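PDB 6XMY: 4-hydroxythreonine-4-phosphate dehydrogenase from Legionella pneumophila subsp. pneumophila, which probably catalyses the NAD(P)-dependent oxidation of 4-(phosphooxy)-L-threonine, a step in the biosynthesis of pyridoxine 5'-phosphate. Local coordinates for residues Val152-Val162 with Leu275-Ile286. Sequence-based numbering, arbitrary orientation.
Sequences VMMLACSQMKV and LKYAGFNEAVNI. With NAD (nicotinamide-adenine-dinucleotide), chain B; SO4 (sulfate ion), chain C.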
ATOM      1  N   VAL A 152      -6.786   6.573   3.388  1.00 10.35           N
ATOM      2  CA  VAL A 152      -6.294   5.884   4.572  1.00 10.84           C
ATOM      3  C   VAL A 152      -5.343   4.783   4.131  1.00  9.37           C
ATOM      4  O   VAL A 152      -5.685   3.962   3.271  1.00 11.81           O
ATOM      5  CB  VAL A 152      -7.435   5.287   5.416  1.00 11.61           C
ATOM      6  CG1 VAL A 152      -6.848   4.540   6.621  1.00 12.07           C
ATOM      7  CG2 VAL A 152      -8.409   6.367   5.858  1.00 13.98           C
ATOM      8  N   MET A 153      -4.156   4.770   4.718  1.00  8.99           N
ATOM      9  CA  MET A 153      -3.220   3.668   4.548  0.57  8.54           C
ATOM     10  C   MET A 153      -3.549   2.595   5.575  1.00  8.21           C
ATOM     11  O   MET A 153      -3.560   2.860   6.786  1.00 10.79           O
ATOM     12  CB  MET A 153      -1.781   4.135   4.750  0.57  9.50           C
ATOM     13  CG  MET A 153      -0.784   2.981   4.838  0.57 10.46           C
ATOM     14  SD  MET A 153       0.906   3.478   5.232  0.57 13.12           S
ATOM     15  CE  MET A 153       1.226   4.639   3.904  0.57 14.75           C
ATOM     16  N   MET A 154      -3.820   1.388   5.099  1.00  8.28           N
ATOM     17  CA  MET A 154      -4.118   0.270   5.982  1.00  9.29           C
ATOM     18  C   MET A 154      -3.246  -0.901   5.575  1.00  9.14           C
ATOM     19  O   MET A 154      -3.260  -1.312   4.414  1.00 11.26           O
ATOM     20  CB  MET A 154      -5.599  -0.123   5.937  1.00 10.19           C
ATOM     21  CG  MET A 154      -5.939  -1.241   6.908  1.00 12.02           C
ATOM     22  SD  MET A 154      -7.670  -1.722   6.864  1.00 13.35           S
ATOM     23  CE  MET A 154      -7.732  -2.681   5.358  1.00 14.35           C
ATOM     24  N   LEU A 155      -2.466  -1.417   6.505  1.00  9.16           N
ATOM     25  CA  LEU A 155      -1.767  -2.674   6.278  0.84  9.30           C
ATOM     26  C   LEU A 155      -2.618  -3.824   6.803  1.00 11.18           C
ATOM     27  O   LEU A 155      -3.277  -3.707   7.846  1.00 11.64           O
ATOM     28  CB  LEU A 155      -0.368  -2.665   6.907  0.84  9.57           C
ATOM     29  CG  LEU A 155       0.730  -2.104   5.978  0.84 12.99           C
ATOM     30  CD1 LEU A 155       0.556  -0.605   5.725  0.84 12.36           C
ATOM     31  CD2 LEU A 155       2.128  -2.402   6.509  0.84 19.49           C
ATOM     32  N   ALA A 156      -2.616  -4.928   6.067  1.00 10.04           N
ATOM     33  CA  ALA A 156      -3.525  -6.026   6.351  1.00 11.58           C
ATOM     34  C   ALA A 156      -2.803  -7.351   6.203  1.00 12.84           C
ATOM     35  O   ALA A 156      -2.103  -7.579   5.212  1.00 12.97           O
ATOM     36  CB  ALA A 156      -4.728  -5.987   5.401  1.00 12.46           C
ATOM     37  N   CYS A 157      -2.983  -8.215   7.193  1.00 13.83           N
ATOM     38  CA  CYS A 157      -2.533  -9.597   7.142  1.00 14.01           C
ATOM     39  C   CYS A 157      -3.549 -10.425   7.920  1.00 14.93           C
ATOM     40  O   CYS A 157      -4.505  -9.886   8.481  1.00 16.67           O
ATOM     41  CB  CYS A 157      -1.115  -9.739   7.704  1.00 12.67           C
ATOM     42  SG  CYS A 157      -0.942  -9.176   9.429  1.00 15.74           S
ATOM     43  N   SER A 158      -3.344 -11.744   7.956  1.00 17.72           N
ATOM     44  CA  SER A 158      -4.299 -12.594   8.662  1.00 17.31           C
ATOM     45  C   SER A 158      -4.359 -12.269  10.154  1.00 18.99           C
ATOM     46  O   SER A 158      -5.406 -12.458  10.784  1.00 22.76           O
ATOM     47  CB  SER A 158      -3.976 -14.071   8.442  1.00 21.19           C
ATOM     48  OG  SER A 158      -2.813 -14.435   9.153  1.00 23.58           O
ATOM     49  N   GLN A 159      -3.261 -11.766  10.732  1.00 18.10           N
ATOM     50  CA  GLN A 159      -3.235 -11.502  12.169  1.00 19.31           C
ATOM     51  C   GLN A 159      -4.013 -10.242  12.521  1.00 18.58           C
ATOM     52  O   GLN A 159      -4.661 -10.180  13.576  1.00 17.76           O
ATOM     53  CB  GLN A 159      -1.790 -11.371  12.661  1.00 18.81           C
ATOM     54  CG  GLN A 159      -0.971 -12.654  12.632  1.00 21.59           C
ATOM     55  CD  GLN A 159      -0.285 -12.908  11.296  1.00 22.77           C
ATOM     56  OE1 GLN A 159      -0.542 -12.219  10.306  1.00 24.84           O
ATOM     57  NE2 GLN A 159       0.597 -13.903  11.267  1.00 23.86           N
ATOM     58  N   MET A 160      -3.956  -9.226  11.664  1.00 15.47           N
ATOM     59  CA  MET A 160      -4.497  -7.932  12.056  1.00 13.91           C
ATOM     60  C   MET A 160      -4.555  -7.006  10.852  1.00 10.89           C
ATOM     61  O   MET A 160      -3.886  -7.217   9.835  1.00 13.15           O
ATOM     62  CB  MET A 160      -3.640  -7.287  13.154  1.00 15.04           C
ATOM     63  CG  MET A 160      -2.209  -7.004  12.707  1.00 14.54           C
ATOM     64  SD  MET A 160      -1.157  -6.331  14.002  1.00 14.51           S
ATOM     65  CE  MET A 160      -1.010  -7.757  15.095  1.00 15.21           C
ATOM     66  N   LYS A 161      -5.360  -5.968  10.996  1.00 11.46           N
ATOM     67  CA  LYS A 161      -5.365  -4.828  10.097  1.00 10.07           C
ATOM     68  C   LYS A 161      -4.999  -3.607  10.925  1.00 10.20           C
ATOM     69  O   LYS A 161      -5.505  -3.437  12.038  1.00 11.93           O
ATOM     70  CB  LYS A 161      -6.759  -4.630   9.485  1.00 11.61           C
ATOM     71  CG  LYS A 161      -7.206  -5.757   8.558  1.00 12.70           C
ATOM     72  CD  LYS A 161      -8.586  -5.460   8.006  1.00 13.27           C
ATOM     73  CE  LYS A 161      -9.028  -6.498   6.980  1.00 15.96           C
ATOM     74  NZ  LYS A 161      -9.106  -7.876   7.554  1.00 17.22           N
ATOM     75  N   VAL A 162      -4.108  -2.768  10.398  1.00 10.24           N
ATOM     76  CA  VAL A 162      -3.680  -1.549  11.080  1.00 10.05           C
ATOM     77  C   VAL A 162      -3.817  -0.388  10.109  1.00  8.39           C
ATOM     78  O   VAL A 162      -3.124  -0.345   9.085  1.00 10.19           O
ATOM     79  CB  VAL A 162      -2.244  -1.639  11.613  1.00 10.48           C
ATOM     80  CG1 VAL A 162      -1.839  -0.300  12.215  1.00 12.37           C
ATOM     81  CG2 VAL A 162      -2.131  -2.747  12.654  1.00 13.95           C
ATOM     82  N   LEU A 275       2.815  -4.939  13.179  1.00  9.57           N
ATOM     83  CA  LEU A 275       2.197  -5.621  12.048  1.00 10.08           C
ATOM     84  C   LEU A 275       3.242  -6.333  11.201  1.00 10.49           C
ATOM     85  O   LEU A 275       3.067  -7.500  10.831  1.00 10.53           O
ATOM     86  CB  LEU A 275       1.360  -4.650  11.212  1.00 12.34           C
ATOM     87  CG  LEU A 275       0.595  -5.307  10.051  1.00 16.17           C
ATOM     88  CD1 LEU A 275      -0.773  -4.683   9.862  1.00 16.36           C
ATOM     89  CD2 LEU A 275       1.404  -5.271   8.745  1.00 17.05           C
ATOM     90  N   LYS A 276       4.361  -5.658  10.913  1.00 10.40           N
ATOM     91  CA  LYS A 276       5.385  -6.290  10.092  1.00  9.89           C
ATOM     92  C   LYS A 276       6.104  -7.395  10.846  1.00  9.23           C
ATOM     93  O   LYS A 276       6.505  -8.393  10.241  1.00 10.72           O
ATOM     94  CB  LYS A 276       6.355  -5.246   9.542  1.00  9.86           C
ATOM     95  CG  LYS A 276       5.688  -4.300   8.541  1.00  9.81           C
ATOM     96  CD  LYS A 276       6.691  -3.418   7.822  1.00 12.22           C
ATOM     97  CE  LYS A 276       5.996  -2.389   6.970  1.00 15.17           C
ATOM     98  NZ  LYS A 276       6.986  -1.652   6.124  1.00 13.32           N
ATOM     99  N   TYR A 277       6.253  -7.252  12.165  1.00  9.73           N
ATOM    100  CA  TYR A 277       6.832  -8.340  12.940  1.00 10.97           C
ATOM    101  C   TYR A 277       5.972  -9.591  12.824  1.00 10.46           C
ATOM    102  O   TYR A 277       6.488 -10.706  12.666  1.00 12.46           O
ATOM    103  CB  TYR A 277       6.970  -7.907  14.399  1.00 11.70           C
ATOM    104  CG  TYR A 277       7.676  -8.917  15.266  1.00 11.91           C
ATOM    105  CD1 TYR A 277       9.067  -8.984  15.296  1.00 12.21           C
ATOM    106  CD2 TYR A 277       6.957  -9.813  16.048  1.00 11.55           C
ATOM    107  CE1 TYR A 277       9.721  -9.907  16.090  1.00 13.26           C
ATOM    108  CE2 TYR A 277       7.602 -10.730  16.852  1.00 13.82           C
ATOM    109  CZ  TYR A 277       8.984 -10.781  16.863  1.00 12.80           C
ATOM    110  OH  TYR A 277       9.636 -11.698  17.660  1.00 16.82           O
ATOM    111  N   ALA A 278       4.650  -9.420  12.874  1.00 10.80           N
ATOM    112  CA  ALA A 278       3.736 -10.553  12.792  1.00 11.74           C
ATOM    113  C   ALA A 278       3.606 -11.104  11.374  1.00 12.60           C
ATOM    114  O   ALA A 278       3.476 -12.321  11.199  1.00 14.41           O
ATOM    115  CB  ALA A 278       2.359 -10.149  13.315  1.00 13.51           C
ATOM    116  N   GLY A 279       3.624 -10.245  10.353  1.00 13.32           N
ATOM    117  CA  GLY A 279       3.240 -10.704   9.027  1.00 13.11           C
ATOM    118  C   GLY A 279       3.960 -10.115   7.833  1.00 10.66           C
ATOM    119  O   GLY A 279       3.372 -10.029   6.754  1.00 11.82           O
ATOM    120  N   PHE A 280       5.237  -9.763   7.993  1.00 12.61           N
ATOM    121  CA  PHE A 280       5.999  -9.071   6.950  1.00 14.12           C
ATOM    122  C   PHE A 280       5.836  -9.699   5.568  1.00 14.55           C
ATOM    123  O   PHE A 280       5.641  -8.990   4.576  1.00 15.56           O
ATOM    124  CB  PHE A 280       7.477  -9.056   7.349  1.00 15.06           C
ATOM    125  CG  PHE A 280       8.353  -8.213   6.461  1.00 16.56           C
ATOM    126  CD1 PHE A 280       9.478  -8.757   5.870  1.00 19.28           C
ATOM    127  CD2 PHE A 280       8.073  -6.876   6.253  1.00 15.22           C
ATOM    128  CE1 PHE A 280      10.299  -7.985   5.070  1.00 19.92           C
ATOM    129  CE2 PHE A 280       8.889  -6.098   5.459  1.00 17.23           C
ATOM    130  CZ  PHE A 280      10.001  -6.653   4.864  1.00 19.19           C
ATOM    131  N   ASN A 281       5.935 -11.026   5.470  1.00 13.78           N
ATOM    132  CA  ASN A 281       5.939 -11.676   4.159  1.00 14.65           C
ATOM    133  C   ASN A 281       4.551 -12.019   3.638  1.00 13.53           C
ATOM    134  O   ASN A 281       4.436 -12.657   2.586  1.00 14.25           O
ATOM    135  CB  ASN A 281       6.856 -12.898   4.159  1.00 17.04           C
ATOM    136  CG  ASN A 281       8.296 -12.526   4.411  1.00 20.88           C
ATOM    137  OD1 ASN A 281       8.858 -11.673   3.719  1.00 24.19           O
ATOM    138  ND2 ASN A 281       8.896 -13.142   5.415  1.00 23.39           N
ATOM    139  N   GLU A 282       3.495 -11.606   4.331  0.58 13.05           N
ATOM    140  CA  GLU A 282       2.141 -11.814   3.842  0.58 14.60           C
ATOM    141  C   GLU A 282       1.319 -10.538   3.794  0.58 13.38           C
ATOM    142  O   GLU A 282       0.244 -10.544   3.184  0.58 14.66           O
ATOM    143  CB  GLU A 282       1.393 -12.833   4.716  0.58 17.30           C
ATOM    144  CG  GLU A 282       0.945 -12.251   6.050  0.58 19.90           C
ATOM    145  CD  GLU A 282      -0.117 -13.083   6.743  0.58 22.89           C
ATOM    146  OE1 GLU A 282       0.225 -13.791   7.714  0.58 27.23           O
ATOM    147  OE2 GLU A 282      -1.294 -13.024   6.320  0.58 20.32           O
ATOM    148  N   ALA A 283       1.786  -9.455   4.403  1.00 12.84           N
ATOM    149  CA  ALA A 283       0.969  -8.269   4.593  1.00 11.68           C
ATOM    150  C   ALA A 283       0.910  -7.418   3.332  1.00 10.35           C
ATOM    151  O   ALA A 283       1.839  -7.400   2.514  1.00 11.25           O
ATOM    152  CB  ALA A 283       1.498  -7.432   5.757  1.00 11.39           C
ATOM    153  N   VAL A 284      -0.201  -6.698   3.199  1.00  9.65           N
ATOM    154  CA  VAL A 284      -0.500  -5.858   2.052  1.00  9.14           C
ATOM    155  C   VAL A 284      -0.819  -4.465   2.563  1.00  8.87           C
ATOM    156  O   VAL A 284      -1.546  -4.311   3.547  1.00 10.87           O
ATOM    157  CB  VAL A 284      -1.716  -6.412   1.287  1.00 11.08           C
ATOM    158  CG1 VAL A 284      -2.101  -5.493   0.119  1.00 11.74           C
ATOM    159  CG2 VAL A 284      -1.432  -7.830   0.801  1.00 11.81           C
ATOM    160  N   ASN A 285      -0.271  -3.456   1.895  1.00  8.81           N
ATOM    161  CA  ASN A 285      -0.639  -2.068   2.122  1.00  8.21           C
ATOM    162  C   ASN A 285      -1.735  -1.749   1.121  1.00  8.59           C
ATOM    163  O   ASN A 285      -1.521  -1.850  -0.091  1.00  9.29           O
ATOM    164  CB  ASN A 285       0.600  -1.182   1.934  1.00  8.91           C
ATOM    165  CG  ASN A 285       0.281   0.298   1.757  1.00  9.61           C
ATOM    166  OD1 ASN A 285      -0.837   0.765   2.006  1.00 11.19           O
ATOM    167  ND2 ASN A 285       1.287   1.049   1.312  1.00 11.74           N
ATOM    168  N   ILE A 286      -2.924  -1.441   1.618  1.00  9.28           N
ATOM    169  CA  ILE A 286      -4.047  -1.091   0.762  1.00  8.71           C
ATOM    170  C   ILE A 286      -4.462   0.341   1.066  1.00  9.82           C
ATOM    171  O   ILE A 286      -4.568   0.726   2.239  1.00 10.48           O
ATOM    172  CB  ILE A 286      -5.217  -2.076   0.905  1.00 11.91           C
ATOM    173  CG1 ILE A 286      -6.361  -1.649  -0.007  1.00 12.42           C
ATOM    174  CG2 ILE A 286      -5.688  -2.181   2.331  1.00 15.13           C
ATOM    175  CD1 ILE A 286      -7.380  -2.669  -0.121  1.00 17.83           C
TER
HETATM  176  PA  NAD B 401      13.060  -1.893   3.037  1.00 14.49           P
HETATM  177  O1A NAD B 401      13.747  -1.550   1.730  1.00 15.23           O
HETATM  178  O2A NAD B 401      11.896  -2.836   3.263  1.00 18.15           O
HETATM  179  O5B NAD B 401      14.389  -2.628   3.849  1.00 17.16           O
HETATM  180  C5B NAD B 401      14.035  -3.048   5.145  1.00 17.49           C
HETATM  181  C4B NAD B 401      14.623  -4.445   5.420  1.00 16.68           C
HETATM  182  O4B NAD B 401      13.739  -5.433   4.839  1.00 17.99           O
HETATM  183  C3B NAD B 401      16.003  -4.569   4.714  1.00 15.17           C
HETATM  184  O3B NAD B 401      16.798  -5.357   5.582  1.00 20.23           O
HETATM  185  C2B NAD B 401      15.630  -5.286   3.383  1.00 16.43           C
HETATM  186  O2B NAD B 401      16.662  -6.084   2.884  1.00 19.57           O
HETATM  187  C1B NAD B 401      14.468  -6.205   3.876  1.00 17.08           C
HETATM  188  N9A NAD B 401      13.479  -6.481   2.838  1.00 15.96           N
HETATM  189  C8A NAD B 401      12.571  -5.612   2.208  1.00 15.10           C
HETATM  190  N7A NAD B 401      11.805  -6.233   1.327  1.00 13.86           N
HETATM  191  C5A NAD B 401      12.199  -7.562   1.379  1.00 13.23           C
HETATM  192  C6A NAD B 401      11.772  -8.714   0.687  1.00 15.38           C
HETATM  193  N6A NAD B 401      10.765  -8.625  -0.222  1.00 14.54           N
HETATM  194  N1A NAD B 401      12.355  -9.923   0.940  1.00 17.43           N
HETATM  195  C2A NAD B 401      13.355  -9.952   1.873  1.00 19.52           C
HETATM  196  N3A NAD B 401      13.870  -8.947   2.606  1.00 18.06           N
HETATM  197  C4A NAD B 401      13.254  -7.747   2.325  1.00 15.38           C
HETATM  198  O3  NAD B 401      12.669  -0.446   3.654  1.00 16.92           O
HETATM  199  PN  NAD B 401      13.619   0.707   4.182  1.00 15.78           P
HETATM  200  O1N NAD B 401      13.011   1.435   5.356  1.00 16.22           O
HETATM  201  O2N NAD B 401      15.049   0.320   4.001  1.00 21.30           O
HETATM  202  O5D NAD B 401      13.425   1.972   2.952  1.00 17.36           O
HETATM  203  C5D NAD B 401      13.966   1.675   1.707  1.00 14.22           C
HETATM  204  C4D NAD B 401      13.230   2.541   0.683  1.00 13.06           C
HETATM  205  O4D NAD B 401      11.952   1.909   0.413  1.00 10.61           O
HETATM  206  C3D NAD B 401      12.907   3.952   1.285  1.00 13.41           C
HETATM  207  O3D NAD B 401      13.008   4.854   0.221  1.00 13.05           O
HETATM  208  C2D NAD B 401      11.439   3.802   1.744  1.00 11.39           C
HETATM  209  O2D NAD B 401      10.686   4.982   1.701  1.00 12.92           O
HETATM  210  C1D NAD B 401      10.951   2.908   0.571  1.00 10.94           C
HETATM  211  N1N NAD B 401       9.679   2.183   0.911  1.00 11.63           N
HETATM  212  C2N NAD B 401       8.731   2.159  -0.076  1.00 12.22           C
HETATM  213  C3N NAD B 401       7.514   1.506   0.136  1.00 11.81           C
HETATM  214  C7N NAD B 401       6.567   1.530  -1.004  1.00 10.51           C
HETATM  215  O7N NAD B 401       6.877   2.052  -2.077  1.00  9.46           O
HETATM  216  N7N NAD B 401       5.346   0.919  -0.807  1.00 13.63           N
HETATM  217  C4N NAD B 401       7.262   0.873   1.368  1.00 12.60           C
HETATM  218  C5N NAD B 401       8.263   0.906   2.355  1.00 12.38           C
HETATM  219  C6N NAD B 401       9.479   1.578   2.119  1.00 11.65           C
HETATM  220  S   SO4 C 402       3.054   4.425   0.285  1.00 11.07           S
HETATM  221  O1  SO4 C 402       2.046   3.465  -0.161  1.00 12.22           O
HETATM  222  O2  SO4 C 402       4.011   4.647  -0.795  1.00 11.77           O
HETATM  223  O3  SO4 C 402       2.385   5.691   0.574  1.00 11.68           O
HETATM  224  O4  SO4 C 402       3.790   3.961   1.473  1.00 14.74           O
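Strand 152-156 and strand 284-286 form an antiparallel ladder, with one face packed against helix 275-279, beside the NAD and sulfate sites. The ladder rests on two reciprocal pairs of backbone bonds: Met154 with Ile286, and Ala156 with Val284, where Ala156 N reaches Val284 O at 2.8 Å. Leu155 and Asn285 make the non-hydrogen-bonded pair between them, and their side chains share one face of the sheet, Leu155 CD1 lying 3.8 Å from Asn285 CB. Helix residue Leu275 is laid over that face. Its CD1 touches Leu155 CB at 3.6 Å and Val162 CG2 at 3.7 Å, bridging both arms of the 152-162 hairpin, while its CD2 meets the CB and CD2 of Leu155. On the opposite face Met154 and Ile286 run side by side, and Leu190 of helix 180-197 touches Met154.

At the hairpin turn, Glu282 extends past Cys157 CB. In the conformer given, Ser158 N donates to Glu282 OE2 (2.9 Å, 167° at the hydrogen) from above the carboxylate plane, and Gln159 OE1 lies 3.1 Å from Glu282 OE1, two acceptors that make no bond.

Phe280 turns its ring edge to the adenine, CZ lying 3.8 Å from NAD C8A. Asn285 keeps CG anti to its own N (chi1 164°), which carries the amide across Met153, OD1 over CG, while ND2 donates to sulfate O1 at 2.9 Å. Thr139, His138 and Arg294 also bind this ion; all four are predicted substrate ligands, and its position is consistent with a site for the substrate's phosphate. Lys276 sends its aliphatic chain past Leu155 and bonds through NZ to Asp298 O. Apolar packing around Leu155 thus backs the Asn285 amide and the Lys276 ammonium, both predicted to bind substrate.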